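Local coordinates for uncharacterized protein (Enterococcus faecalis, PDB 2QRU) that is of unknown function but has an alpha/beta hydrolase fold and is probably a hydrolase, with a likely serine-histidine-aspartate triad, at residues K144-A149 with L175-I180; E222-R227 with L247-L252; I232-T235 with T240-A243. One frame throughout, in Å; residues are numbered along the deposited sequence.

How the contacts relate
The three contacts lie in the second half of the chain, in an alpha/beta hydrolase fold. Contact 1 closes before contact 2 opens, and contact 3 falls between the two segments of contact 2. Contact 1 lies in the insertion after strand 127-130. Contact 2 lies in the loops that follow strands 213-218 and 240-244. Contact 3 joins helix 227-235 to strand 240-244 at the sheet edge. The centres of contacts 1 and 2 are about 16 Å apart, and Leu145 packs on Glu223. Those of 2 and 3 are about 14 Å apart, and Phe226 meets Phe241. Contacts 1 and 3, about 29 Å apart between centres, do not touch. Contact 2, the probable active site, thus touches both others.

Contact 1 (K144-A149 with L175-I180); sequences KLLKQA and LYHYSI
Leu146 lies over one face of the His177 ring. Its CG is 4.2 Å from the ring centroid and 27° off the ring normal, a CH-pi contact. Its CD1 sits over the root of the same side chain, 3.6 Å from His177 CB. The two side chains cross at about a right angle. In His177, CG is anti to the carbonyl carbon (chi1 -72°), which brings the ring out toward the loop. Leu145 comes to the edge of the imidazole, with its CB 4.0 Å from His177 CE1.

Leu145 also makes an apolar contact. Its CD1 goes on to meet CD1 of Ile180 at 3.7 Å, one helical turn further along.

No hydrogen bond crosses between the two segments. Within the helix, Tyr176 O takes two donors, Ser179 OG at 2.8 Å and the backbone N of Ile180. Nearby, Gln181 of the same helix binds Gln148 O through NE2.

The loop 144-149 thus packs against helix 173-181, which in turn rests on helix 185-189 through Leu175, Ser179 and Ile180. Both belong to the insertion after strand 127-130, where many alpha/beta hydrolases carry a cap.

Contact 2 (E222-R227 with L247-L252); sequences EEVPFR and LEHDFL. With PO4 (phosphate ion), chain B.
Glu223 and Val224 of loop 222-227 pack against the His249 ring, yet no direct hydrogen bond joins the two segments. A water links them instead, accepting from both Glu222 N and His249 N. Glu223 CB lies over one ring face, 3.9 Å from the centroid and 19° off the normal, a CH-pi contact. Val224 CG2 approaches obliquely, 3.5 Å from His249 CE1. With CG anti to the backbone N (chi1 174°), the imidazole points at loop 222-227.

Glu248 OE2 accepts the backbone N of Asp250 at 2.7 Å, from above the carboxylate plane. Its OE1 forms a salt bridge with Lys253. The carboxylate of Glu223 also comes near that of Glu248, but Glu223 has two conformers and this approach is doubtful.

His249 ND1 is hydrogen-bonded to Asp221 OD2. Asp221 OD1 also takes the N-H groups of Glu223 and Val224, so the loop backbone holds the aspartate. His249 NE2 is hydrogen-bonded to Ser104 OG, consistent with a catalytic triad. NE2 also gives a bent hydrogen bond (137°) to phosphate O1 at 3.0 Å. The phosphate, probably from the crystallisation liquor, also accepts hydrogen bonds from the backbone N of Gly36, Gly37 and Ala105. That site resembles an oxyanion hole.

The two loops follow strands 213-218 and 240-244. Phe251 anchors the second one between these strands and helix 258-272.

Contact 3 (I232-T235 with T240-A243); sequences IGRT and TFKA
Phe241 sets its CB against the backbone of Gly233. The CB is 4.2 Å from Gly233 CA, and the two CA atoms are only 4.5 Å apart. With no side chain on the glycine, the helix comes right down onto the strand. Gly233 O lies 3.4 Å from Thr240 N, but the angle is too poor for a hydrogen bond.

From CB, the Phe241 side chain runs with CG anti to the backbone N (chi1 168°), which carries the ring toward helix 227-235. At CD2 it meets Arg234. This carbon sits over one face of the guanidinium, 3.7 Å from Arg234 NH2. The ring and guanidinium planes are 74° apart, so the groups are not stacked.

The contact belongs to a beta-alpha-beta unit made of strand 213-218, helix 227-235 and strand 240-244. The two strands run parallel and are neighbours in the sheet, and 240-244 is one of its two edge strands within this chain.

Further round, the ring touches Ser229 and Lys230 on the same helix. At the tip, CZ packs on Phe226 of the loop before that helix. One face has the backbone N of Ala243 3.8 Å above its plane. A water lies in plane at the ring edge. It accepts from Arg234 NH2 at 2.9 Å and donates to Phe241 O at 3.1 Å, tying the arginine tip to the strand backbone.

Contact 1 (K144-A149 with L175-I180)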
ATOM      1  N   LYS A 144       7.709 -12.696 -15.314  1.00 43.84           N
ATOM      2  CA  LYS A 144       9.125 -12.916 -15.066  1.00 45.19           C
ATOM      3  C   LYS A 144       9.652 -11.581 -14.565  1.00 45.78           C
ATOM      4  O   LYS A 144       9.669 -10.581 -15.297  1.00 46.01           O
ATOM      5  CB  LYS A 144       9.860 -13.433 -16.321  1.00 45.46           C
ATOM      6  CG  LYS A 144      11.297 -13.966 -16.092  1.00 47.40           C
ATOM      7  CD  LYS A 144      11.416 -14.905 -14.878  1.00 50.16           C
ATOM      8  CE  LYS A 144      10.798 -16.278 -15.125  1.00 52.02           C
ATOM      9  NZ  LYS A 144      10.632 -17.063 -13.858  1.00 53.39           N
ATOM     10  N   LEU A 145      10.011 -11.570 -13.282  1.00 46.34           N
ATOM     11  CA  LEU A 145      10.441 -10.363 -12.587  1.00 46.54           C
ATOM     12  C   LEU A 145      11.914 -10.499 -12.177  1.00 47.13           C
ATOM     13  O   LEU A 145      12.687  -9.533 -12.278  1.00 47.79           O
ATOM     14  CB  LEU A 145       9.532 -10.092 -11.377  1.00 46.45           C
ATOM     15  CG  LEU A 145       8.019 -10.162 -11.646  1.00 46.08           C
ATOM     16  CD1 LEU A 145       7.171 -10.127 -10.364  1.00 44.88           C
ATOM     17  CD2 LEU A 145       7.577  -9.087 -12.637  1.00 45.47           C
ATOM     18  N   LEU A 146      12.285 -11.690 -11.709  1.00 46.93           N
ATOM     19  CA  LEU A 146      13.679 -12.063 -11.499  1.00 47.20           C
ATOM     20  C   LEU A 146      14.033 -13.184 -12.457  1.00 47.00           C
ATOM     21  O   LEU A 146      13.426 -14.254 -12.409  1.00 47.53           O
ATOM     22  CB  LEU A 146      13.919 -12.544 -10.065  1.00 47.41           C
ATOM     23  CG  LEU A 146      14.015 -11.534  -8.916  1.00 48.20           C
ATOM     24  CD1 LEU A 146      14.236 -12.296  -7.627  1.00 48.11           C
ATOM     25  CD2 LEU A 146      15.136 -10.502  -9.126  1.00 48.74           C
ATOM     26  N   LYS A 147      15.018 -12.937 -13.317  1.00 46.53           N
ATOM     27  CA  LYS A 147      15.469 -13.928 -14.301  1.00 45.98           C
ATOM     28  C   LYS A 147      16.119 -15.172 -13.670  1.00 45.51           C
ATOM     29  O   LYS A 147      15.864 -16.300 -14.118  1.00 45.69           O
ATOM     30  CB  LYS A 147      16.394 -13.271 -15.347  1.00 46.17           C
ATOM     31  CG  LYS A 147      17.241 -14.226 -16.198  1.00 46.70           C
ATOM     32  CD  LYS A 147      17.533 -13.632 -17.580  1.00 46.97           C
ATOM     33  CE  LYS A 147      18.933 -13.974 -18.079  1.00 47.28           C
ATOM     34  NZ  LYS A 147      19.224 -15.430 -18.072  1.00 46.92           N
ATOM     35  N   GLN A 148      16.942 -14.966 -12.640  0.50 45.00           N
ATOM     36  CA  GLN A 148      17.630 -16.074 -11.969  0.50 44.40           C
ATOM     37  C   GLN A 148      16.684 -16.860 -11.066  0.50 44.03           C
ATOM     38  O   GLN A 148      15.958 -16.277 -10.257  0.50 44.08           O
ATOM     39  CB  GLN A 148      18.826 -15.574 -11.154  0.50 44.42           C
ATOM     40  CG  GLN A 148      19.910 -14.885 -11.960  0.50 43.87           C
ATOM     41  CD  GLN A 148      21.102 -14.520 -11.106  0.50 43.67           C
ATOM     42  OE1 GLN A 148      21.988 -15.344 -10.871  0.50 43.38           O
ATOM     43  NE2 GLN A 148      21.131 -13.283 -10.631  0.50 42.45           N
ATOM     44  N   ALA A 149      16.705 -18.183 -11.213  1.00 43.63           N
ATOM     45  CA  ALA A 149      15.885 -19.080 -10.394  1.00 42.60           C
ATOM     46  C   ALA A 149      16.354 -19.093  -8.938  1.00 41.78           C
ATOM     47  O   ALA A 149      17.525 -19.367  -8.649  1.00 41.65           O
ATOM     48  CB  ALA A 149      15.894 -20.495 -10.978  1.00 42.47           C
ATOM     49  N   LEU A 175      11.426 -14.710  -0.572  1.00 28.76           N
ATOM     50  CA  LEU A 175      10.288 -15.613  -0.379  1.00 28.80           C
ATOM     51  C   LEU A 175       9.174 -15.219  -1.343  1.00 28.79           C
ATOM     52  O   LEU A 175       8.515 -16.070  -1.955  1.00 28.11           O
ATOM     53  CB  LEU A 175       9.793 -15.572   1.072  1.00 28.92           C
ATOM     54  CG  LEU A 175       8.703 -16.587   1.461  1.00 28.07           C
ATOM     55  CD1 LEU A 175       9.186 -18.028   1.359  1.00 27.09           C
ATOM     56  CD2 LEU A 175       8.201 -16.287   2.864  1.00 28.88           C
ATOM     57  N   TYR A 176       8.987 -13.911  -1.474  1.00 28.48           N
ATOM     58  CA  TYR A 176       8.034 -13.349  -2.414  1.00 29.28           C
ATOM     59  C   TYR A 176       8.337 -13.813  -3.845  1.00 29.71           C
ATOM     60  O   TYR A 176       7.478 -14.382  -4.529  1.00 30.16           O
ATOM     61  CB  TYR A 176       8.072 -11.823  -2.307  1.00 29.24           C
ATOM     62  CG  TYR A 176       7.130 -11.130  -3.260  1.00 30.03           C
ATOM     63  CD1 TYR A 176       5.765 -11.421  -3.255  1.00 28.74           C
ATOM     64  CD2 TYR A 176       7.608 -10.186  -4.170  1.00 29.54           C
ATOM     65  CE1 TYR A 176       4.875 -10.757  -4.140  1.00 30.25           C
ATOM     66  CE2 TYR A 176       6.751  -9.549  -5.064  1.00 30.66           C
ATOM     67  CZ  TYR A 176       5.397  -9.825  -5.041  1.00 31.16           C
ATOM     68  OH  TYR A 176       4.584  -9.163  -5.934  1.00 31.80           O
ATOM     69  N   HIS A 177       9.571 -13.599  -4.288  1.00 30.29           N
ATOM     70  CA  HIS A 177       9.920 -13.946  -5.651  1.00 31.04           C
ATOM     71  C   HIS A 177       9.972 -15.437  -5.910  1.00 31.10           C
ATOM     72  O   HIS A 177       9.633 -15.888  -7.013  1.00 30.92           O
ATOM     73  CB  HIS A 177      11.156 -13.193  -6.097  1.00 31.69           C
ATOM     74  CG  HIS A 177      10.881 -11.749  -6.312  1.00 32.98           C
ATOM     75  ND1 HIS A 177      10.382 -11.263  -7.498  1.00 35.30           N
ATOM     76  CD2 HIS A 177      10.946 -10.694  -5.468  1.00 34.54           C
ATOM     77  CE1 HIS A 177      10.182  -9.963  -7.390  1.00 35.37           C
ATOM     78  NE2 HIS A 177      10.521  -9.592  -6.169  1.00 37.44           N
ATOM     79  N   TYR A 178      10.352 -16.199  -4.883  1.00 30.46           N
ATOM     80  CA  TYR A 178      10.256 -17.652  -4.918  1.00 30.75           C
ATOM     81  C   TYR A 178       8.803 -18.099  -5.154  1.00 30.89           C
ATOM     82  O   TYR A 178       8.542 -18.927  -6.030  1.00 30.14           O
ATOM     83  CB  TYR A 178      10.805 -18.250  -3.615  1.00 30.59           C
ATOM     84  CG  TYR A 178      10.745 -19.765  -3.548  1.00 30.84           C
ATOM     85  CD1 TYR A 178      11.713 -20.544  -4.181  1.00 30.75           C
ATOM     86  CD2 TYR A 178       9.735 -20.415  -2.840  1.00 31.08           C
ATOM     87  CE1 TYR A 178      11.676 -21.936  -4.120  1.00 31.63           C
ATOM     88  CE2 TYR A 178       9.684 -21.818  -2.774  1.00 31.14           C
ATOM     89  CZ  TYR A 178      10.659 -22.564  -3.416  1.00 31.21           C
ATOM     90  OH  TYR A 178      10.628 -23.939  -3.354  1.00 33.19           O
ATOM     91  N   SER A 179       7.862 -17.531  -4.395  1.00 30.76           N
ATOM     92  CA  SER A 179       6.470 -17.964  -4.495  1.00 30.86           C
ATOM     93  C   SER A 179       5.924 -17.667  -5.890  1.00 31.54           C
ATOM     94  O   SER A 179       5.186 -18.478  -6.445  1.00 31.88           O
ATOM     95  CB  SER A 179       5.588 -17.366  -3.392  1.00 30.14           C
ATOM     96  OG  SER A 179       5.355 -15.972  -3.562  1.00 31.00           O
ATOM     97  N   ILE A 180       6.330 -16.536  -6.463  1.00 31.09           N
ATOM     98  CA  ILE A 180       5.957 -16.194  -7.834  1.00 31.71           C
ATOM     99  C   ILE A 180       6.511 -17.217  -8.827  1.00 31.77           C
ATOM    100  O   ILE A 180       5.757 -17.786  -9.632  1.00 31.76           O
ATOM    101  CB  ILE A 180       6.411 -14.767  -8.221  1.00 31.71           C
ATOM    102  CG1 ILE A 180       5.629 -13.728  -7.406  1.00 31.53           C
ATOM    103  CG2 ILE A 180       6.221 -14.533  -9.737  1.00 33.14           C
ATOM    104  CD1 ILE A 180       6.123 -12.284  -7.549  1.00 31.58           C
TER

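Contact 2 (E222-R227 with L247-L252)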
ATOM      1  N   GLU A 222       5.874  -4.260 -15.213  1.00 25.02           N
ATOM      2  CA  GLU A 222       5.770  -5.698 -15.511  1.00 26.61           C
ATOM      3  C   GLU A 222       5.202  -6.522 -14.355  1.00 26.56           C
ATOM      4  O   GLU A 222       4.916  -7.718 -14.539  1.00 27.86           O
ATOM      5  CB  GLU A 222       7.167  -6.251 -15.817  1.00 26.67           C
ATOM      6  CG  GLU A 222       7.903  -5.468 -16.875  1.00 31.58           C
ATOM      7  CD  GLU A 222       7.904  -6.165 -18.202  1.00 38.83           C
ATOM      8  OE1 GLU A 222       6.835  -6.690 -18.592  1.00 43.58           O
ATOM      9  OE2 GLU A 222       8.971  -6.191 -18.851  1.00 38.97           O
ATOM     10  N   GLU A 223       5.034  -5.892 -13.192  0.50 25.89           N
ATOM     11  CA  GLU A 223       4.571  -6.578 -11.972  0.50 25.90           C
ATOM     12  C   GLU A 223       3.059  -6.419 -11.701  0.50 26.20           C
ATOM     13  O   GLU A 223       2.415  -7.341 -11.196  0.50 25.58           O
ATOM     14  CB  GLU A 223       5.399  -6.105 -10.770  0.50 26.15           C
ATOM     15  CG  GLU A 223       6.911  -6.194 -11.000  0.50 26.51           C
ATOM     16  CD  GLU A 223       7.736  -5.906  -9.764  0.50 25.85           C
ATOM     17  OE1 GLU A 223       7.256  -6.166  -8.648  0.50 25.36           O
ATOM     18  OE2 GLU A 223       8.888  -5.433  -9.911  0.50 27.38           O
ATOM     19  N   VAL A 224       2.507  -5.250 -12.032  1.00 25.53           N
ATOM     20  CA  VAL A 224       1.073  -4.983 -11.959  1.00 26.03           C
ATOM     21  C   VAL A 224       0.676  -4.257 -13.253  1.00 25.38           C
ATOM     22  O   VAL A 224       1.279  -3.221 -13.569  1.00 25.38           O
ATOM     23  CB  VAL A 224       0.755  -4.036 -10.751  1.00 26.41           C
ATOM     24  CG1 VAL A 224      -0.747  -3.688 -10.691  1.00 26.03           C
ATOM     25  CG2 VAL A 224       1.272  -4.625  -9.421  1.00 26.31           C
ATOM     26  N   PRO A 225      -0.306  -4.792 -14.013  1.00 25.54           N
ATOM     27  CA  PRO A 225      -0.714  -4.107 -15.243  1.00 25.75           C
ATOM     28  C   PRO A 225      -1.197  -2.695 -14.904  1.00 25.40           C
ATOM     29  O   PRO A 225      -2.032  -2.522 -14.001  1.00 25.91           O
ATOM     30  CB  PRO A 225      -1.846  -4.994 -15.798  1.00 25.80           C
ATOM     31  CG  PRO A 225      -1.632  -6.336 -15.135  1.00 27.09           C
ATOM     32  CD  PRO A 225      -1.048  -6.061 -13.811  1.00 26.10           C
ATOM     33  N   PHE A 226      -0.674  -1.683 -15.605  1.00 25.41           N
ATOM     34  CA  PHE A 226      -1.027  -0.305 -15.204  1.00 24.63           C
ATOM     35  C   PHE A 226      -2.465   0.093 -15.516  1.00 24.47           C
ATOM     36  O   PHE A 226      -2.941   1.136 -15.041  1.00 23.77           O
ATOM     37  CB  PHE A 226       0.039   0.738 -15.634  1.00 25.30           C
ATOM     38  CG  PHE A 226      -0.111   1.295 -17.034  1.00 23.55           C
ATOM     39  CD1 PHE A 226      -0.341   0.471 -18.145  1.00 25.36           C
ATOM     40  CD2 PHE A 226       0.049   2.661 -17.234  1.00 26.62           C
ATOM     41  CE1 PHE A 226      -0.411   1.049 -19.439  1.00 25.99           C
ATOM     42  CE2 PHE A 226       0.012   3.244 -18.519  1.00 23.32           C
ATOM     43  CZ  PHE A 226      -0.244   2.439 -19.601  1.00 26.82           C
ATOM     44  N   ARG A 227      -3.193  -0.796 -16.216  1.00 22.73           N
ATOM     45  CA  ARG A 227      -4.645  -0.582 -16.344  1.00 23.82           C
ATOM     46  C   ARG A 227      -5.305  -0.442 -14.961  1.00 23.36           C
ATOM     47  O   ARG A 227      -6.383   0.187 -14.817  1.00 23.90           O
ATOM     48  CB  ARG A 227      -5.303  -1.705 -17.147  1.00 23.43           C
ATOM     49  CG  ARG A 227      -5.163  -3.091 -16.491  1.00 23.29           C
ATOM     50  CD  ARG A 227      -6.090  -4.148 -17.164  1.00 25.72           C
ATOM     51  NE  ARG A 227      -5.933  -5.451 -16.504  1.00 30.09           N
ATOM     52  CZ  ARG A 227      -6.594  -5.832 -15.393  1.00 34.35           C
ATOM     53  NH1 ARG A 227      -7.503  -5.022 -14.804  1.00 33.19           N
ATOM     54  NH2 ARG A 227      -6.365  -7.050 -14.873  1.00 35.08           N
ATOM     55  N   LEU A 247       9.584   3.298 -16.860  1.00 30.96           N
ATOM     56  CA  LEU A 247      10.174   2.959 -15.566  1.00 29.76           C
ATOM     57  C   LEU A 247       9.695   1.621 -15.048  1.00 29.99           C
ATOM     58  O   LEU A 247       8.591   1.176 -15.398  1.00 30.49           O
ATOM     59  CB  LEU A 247       9.851   4.018 -14.505  1.00 30.25           C
ATOM     60  CG  LEU A 247      10.476   5.387 -14.690  1.00 29.52           C
ATOM     61  CD1 LEU A 247      10.092   6.312 -13.563  1.00 33.73           C
ATOM     62  CD2 LEU A 247      12.014   5.272 -14.820  1.00 30.03           C
ATOM     63  N   GLU A 248      10.513   1.011 -14.188  1.00 29.71           N
ATOM     64  CA  GLU A 248      10.151  -0.224 -13.488  1.00 30.48           C
ATOM     65  C   GLU A 248       9.002   0.039 -12.524  1.00 28.82           C
ATOM     66  O   GLU A 248       8.805   1.170 -12.062  1.00 27.92           O
ATOM     67  CB  GLU A 248      11.349  -0.764 -12.704  1.00 31.13           C
ATOM     68  CG  GLU A 248      11.123  -2.107 -11.961  1.00 37.51           C
ATOM     69  CD  GLU A 248      11.121  -1.967 -10.406  1.00 43.39           C
ATOM     70  OE1 GLU A 248      12.165  -1.522  -9.850  1.00 48.03           O
ATOM     71  OE2 GLU A 248      10.128  -2.365  -9.747  1.00 39.18           O
ATOM     72  N   HIS A 249       8.247  -1.027 -12.248  1.00 27.57           N
ATOM     73  CA  HIS A 249       7.160  -1.024 -11.266  1.00 27.32           C
ATOM     74  C   HIS A 249       7.343  -0.065 -10.078  1.00 26.66           C
ATOM     75  O   HIS A 249       6.536   0.874  -9.874  1.00 26.19           O
ATOM     76  CB  HIS A 249       6.958  -2.466 -10.765  1.00 27.29           C
ATOM     77  CG  HIS A 249       5.966  -2.604  -9.646  1.00 27.38           C
ATOM     78  ND1 HIS A 249       4.637  -2.274  -9.784  1.00 25.84           N
ATOM     79  CD2 HIS A 249       6.110  -3.059  -8.377  1.00 27.44           C
ATOM     80  CE1 HIS A 249       4.005  -2.521  -8.653  1.00 28.32           C
ATOM     81  NE2 HIS A 249       4.879  -2.991  -7.780  1.00 27.33           N
ATOM     82  N   ASP A 250       8.382  -0.307  -9.270  1.00 26.20           N
ATOM     83  CA  ASP A 250       8.426   0.324  -7.949  1.00 26.15           C
ATOM     84  C   ASP A 250       9.167   1.632  -8.003  1.00 25.05           C
ATOM     85  O   ASP A 250      10.219   1.789  -7.366  1.00 24.06           O
ATOM     86  CB  ASP A 250       9.067  -0.620  -6.911  1.00 26.44           C
ATOM     87  CG  ASP A 250       8.865  -0.139  -5.471  1.00 28.22           C
ATOM     88  OD1 ASP A 250       7.916   0.631  -5.162  1.00 28.56           O
ATOM     89  OD2 ASP A 250       9.667  -0.548  -4.618  1.00 33.03           O
ATOM     90  N   PHE A 251       8.646   2.589  -8.769  1.00 24.67           N
ATOM     91  CA  PHE A 251       9.493   3.767  -9.046  1.00 23.84           C
ATOM     92  C   PHE A 251       9.691   4.730  -7.865  1.00 23.82           C
ATOM     93  O   PHE A 251      10.523   5.656  -7.961  1.00 25.53           O
ATOM     94  CB  PHE A 251       9.082   4.498 -10.325  1.00 22.95           C
ATOM     95  CG  PHE A 251       7.666   5.029 -10.298  1.00 23.85           C
ATOM     96  CD1 PHE A 251       7.394   6.173  -9.579  1.00 24.39           C
ATOM     97  CD2 PHE A 251       6.634   4.391 -11.014  1.00 24.56           C
ATOM     98  CE1 PHE A 251       6.081   6.706  -9.556  1.00 26.95           C
ATOM     99  CE2 PHE A 251       5.344   4.938 -11.007  1.00 24.87           C
ATOM    100  CZ  PHE A 251       5.083   6.083 -10.290  1.00 26.96           C
ATOM    101  N   LEU A 252       8.994   4.487  -6.735  1.00 24.25           N
ATOM    102  CA  LEU A 252       9.336   5.226  -5.489  1.00 24.36           C
ATOM    103  C   LEU A 252      10.766   4.919  -4.973  1.00 24.84           C
ATOM    104  O   LEU A 252      11.299   5.654  -4.126  1.00 24.75           O
ATOM    105  CB  LEU A 252       8.304   5.006  -4.376  1.00 23.14           C
ATOM    106  CG  LEU A 252       6.919   5.651  -4.578  1.00 22.66           C
ATOM    107  CD1 LEU A 252       6.073   5.151  -3.473  1.00 23.73           C
ATOM    108  CD2 LEU A 252       7.068   7.138  -4.472  1.00 22.76           C
TER
HETATM  109  P   PO4 B 273       5.245  -4.728  -4.390  1.00 46.60           P
HETATM  110  O1  PO4 B 273       4.559  -5.077  -5.703  1.00 45.47           O
HETATM  111  O2  PO4 B 273       6.263  -5.822  -4.090  1.00 45.19           O
HETATM  112  O3  PO4 B 273       6.058  -3.437  -4.519  1.00 47.43           O
HETATM  113  O4  PO4 B 273       4.177  -4.584  -3.319  1.00 42.29           O
HETATM  114  O   HOH W   1       8.371  -3.440 -13.901  1.00 28.90           O

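Contact 3 (I232-T235 with T240-A243)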
ATOM      1  N   ILE A 232      -8.309   3.040 -11.227  1.00 25.73           N
ATOM      2  CA  ILE A 232      -8.349   3.676  -9.918  1.00 25.91           C
ATOM      3  C   ILE A 232      -8.449   5.203 -10.051  1.00 25.10           C
ATOM      4  O   ILE A 232      -9.216   5.837  -9.302  1.00 26.78           O
ATOM      5  CB  ILE A 232      -7.119   3.253  -9.043  1.00 25.73           C
ATOM      6  CG1 ILE A 232      -7.221   1.780  -8.643  1.00 25.08           C
ATOM      7  CG2 ILE A 232      -7.018   4.100  -7.784  1.00 25.99           C
ATOM      8  CD1 ILE A 232      -5.817   1.169  -8.264  1.00 27.00           C
ATOM      9  N   GLY A 233      -7.727   5.797 -10.987  1.00 24.17           N
ATOM     10  CA  GLY A 233      -7.774   7.255 -11.112  1.00 24.18           C
ATOM     11  C   GLY A 233      -8.906   7.794 -11.965  1.00 24.79           C
ATOM     12  O   GLY A 233      -9.111   9.010 -12.047  1.00 24.36           O
ATOM     13  N   ARG A 234      -9.648   6.894 -12.613  1.00 24.78           N
ATOM     14  CA  ARG A 234     -10.684   7.304 -13.587  1.00 23.91           C
ATOM     15  C   ARG A 234     -12.091   6.863 -13.149  1.00 24.34           C
ATOM     16  O   ARG A 234     -13.087   7.559 -13.388  1.00 25.94           O
ATOM     17  CB  ARG A 234     -10.342   6.794 -14.994  1.00 23.59           C
ATOM     18  CG  ARG A 234      -9.194   7.570 -15.587  1.00 23.98           C
ATOM     19  CD  ARG A 234      -8.646   6.910 -16.833  1.00 22.47           C
ATOM     20  NE  ARG A 234      -7.545   7.694 -17.388  1.00 23.29           N
ATOM     21  CZ  ARG A 234      -6.772   7.305 -18.399  1.00 23.38           C
ATOM     22  NH1 ARG A 234      -6.949   6.115 -18.973  1.00 23.35           N
ATOM     23  NH2 ARG A 234      -5.816   8.116 -18.868  1.00 24.28           N
ATOM     24  N   THR A 235     -12.169   5.724 -12.475  1.00 23.88           N
ATOM     25  CA  THR A 235     -13.479   5.207 -12.061  1.00 25.30           C
ATOM     26  C   THR A 235     -13.905   5.819 -10.744  1.00 25.02           C
ATOM     27  O   THR A 235     -15.102   6.095 -10.533  1.00 25.54           O
ATOM     28  CB  THR A 235     -13.429   3.672 -11.986  1.00 26.29           C
ATOM     29  OG1 THR A 235     -13.139   3.195 -13.319  1.00 27.42           O
ATOM     30  CG2 THR A 235     -14.769   3.112 -11.543  1.00 26.79           C
ATOM     31  N   THR A 240      -7.609  11.659 -10.426  1.00 23.54           N
ATOM     32  CA  THR A 240      -6.586  11.972 -11.410  1.00 25.64           C
ATOM     33  C   THR A 240      -5.710  10.732 -11.620  1.00 24.89           C
ATOM     34  O   THR A 240      -5.333  10.059 -10.651  1.00 25.52           O
ATOM     35  CB  THR A 240      -5.700  13.134 -10.854  1.00 26.70           C
ATOM     36  OG1 THR A 240      -6.497  14.329 -10.758  1.00 29.21           O
ATOM     37  CG2 THR A 240      -4.521  13.392 -11.756  1.00 30.38           C
ATOM     38  N   PHE A 241      -5.403  10.434 -12.887  1.00 24.80           N
ATOM     39  CA  PHE A 241      -4.405   9.405 -13.212  1.00 23.62           C
ATOM     40  C   PHE A 241      -3.251  10.073 -13.955  1.00 24.56           C
ATOM     41  O   PHE A 241      -3.467  10.777 -14.971  1.00 24.45           O
ATOM     42  CB  PHE A 241      -4.973   8.307 -14.089  1.00 23.98           C
ATOM     43  CG  PHE A 241      -3.918   7.409 -14.653  1.00 22.27           C
ATOM     44  CD1 PHE A 241      -3.234   6.525 -13.815  1.00 24.09           C
ATOM     45  CD2 PHE A 241      -3.611   7.432 -16.021  1.00 22.08           C
ATOM     46  CE1 PHE A 241      -2.207   5.684 -14.325  1.00 24.74           C
ATOM     47  CE2 PHE A 241      -2.578   6.583 -16.546  1.00 24.19           C
ATOM     48  CZ  PHE A 241      -1.885   5.721 -15.686  1.00 25.04           C
ATOM     49  N   LYS A 242      -2.043   9.871 -13.444  1.00 25.21           N
ATOM     50  CA  LYS A 242      -0.836  10.387 -14.079  1.00 25.94           C
ATOM     51  C   LYS A 242       0.074   9.226 -14.410  1.00 26.30           C
ATOM     52  O   LYS A 242       0.545   8.533 -13.520  1.00 26.54           O
ATOM     53  CB  LYS A 242      -0.100  11.403 -13.170  1.00 27.23           C
ATOM     54  CG  LYS A 242      -0.903  12.668 -12.816  1.00 29.78           C
ATOM     55  CD  LYS A 242      -1.230  13.412 -14.070  1.00 32.85           C
ATOM     56  CE  LYS A 242      -1.738  14.801 -13.769  1.00 34.72           C
ATOM     57  NZ  LYS A 242      -1.567  15.637 -14.991  1.00 37.46           N
ATOM     58  N   ALA A 243       0.294   8.977 -15.692  1.00 26.25           N
ATOM     59  CA  ALA A 243       1.226   7.925 -16.085  1.00 26.86           C
ATOM     60  C   ALA A 243       2.660   8.414 -15.932  1.00 27.95           C
ATOM     61  O   ALA A 243       2.945   9.615 -16.084  1.00 28.46           O
ATOM     62  CB  ALA A 243       0.992   7.517 -17.523  1.00 27.20           C
TER
HETATM   63  O   HOH W   2      -5.693  10.482 -17.144  1.00 35.16           O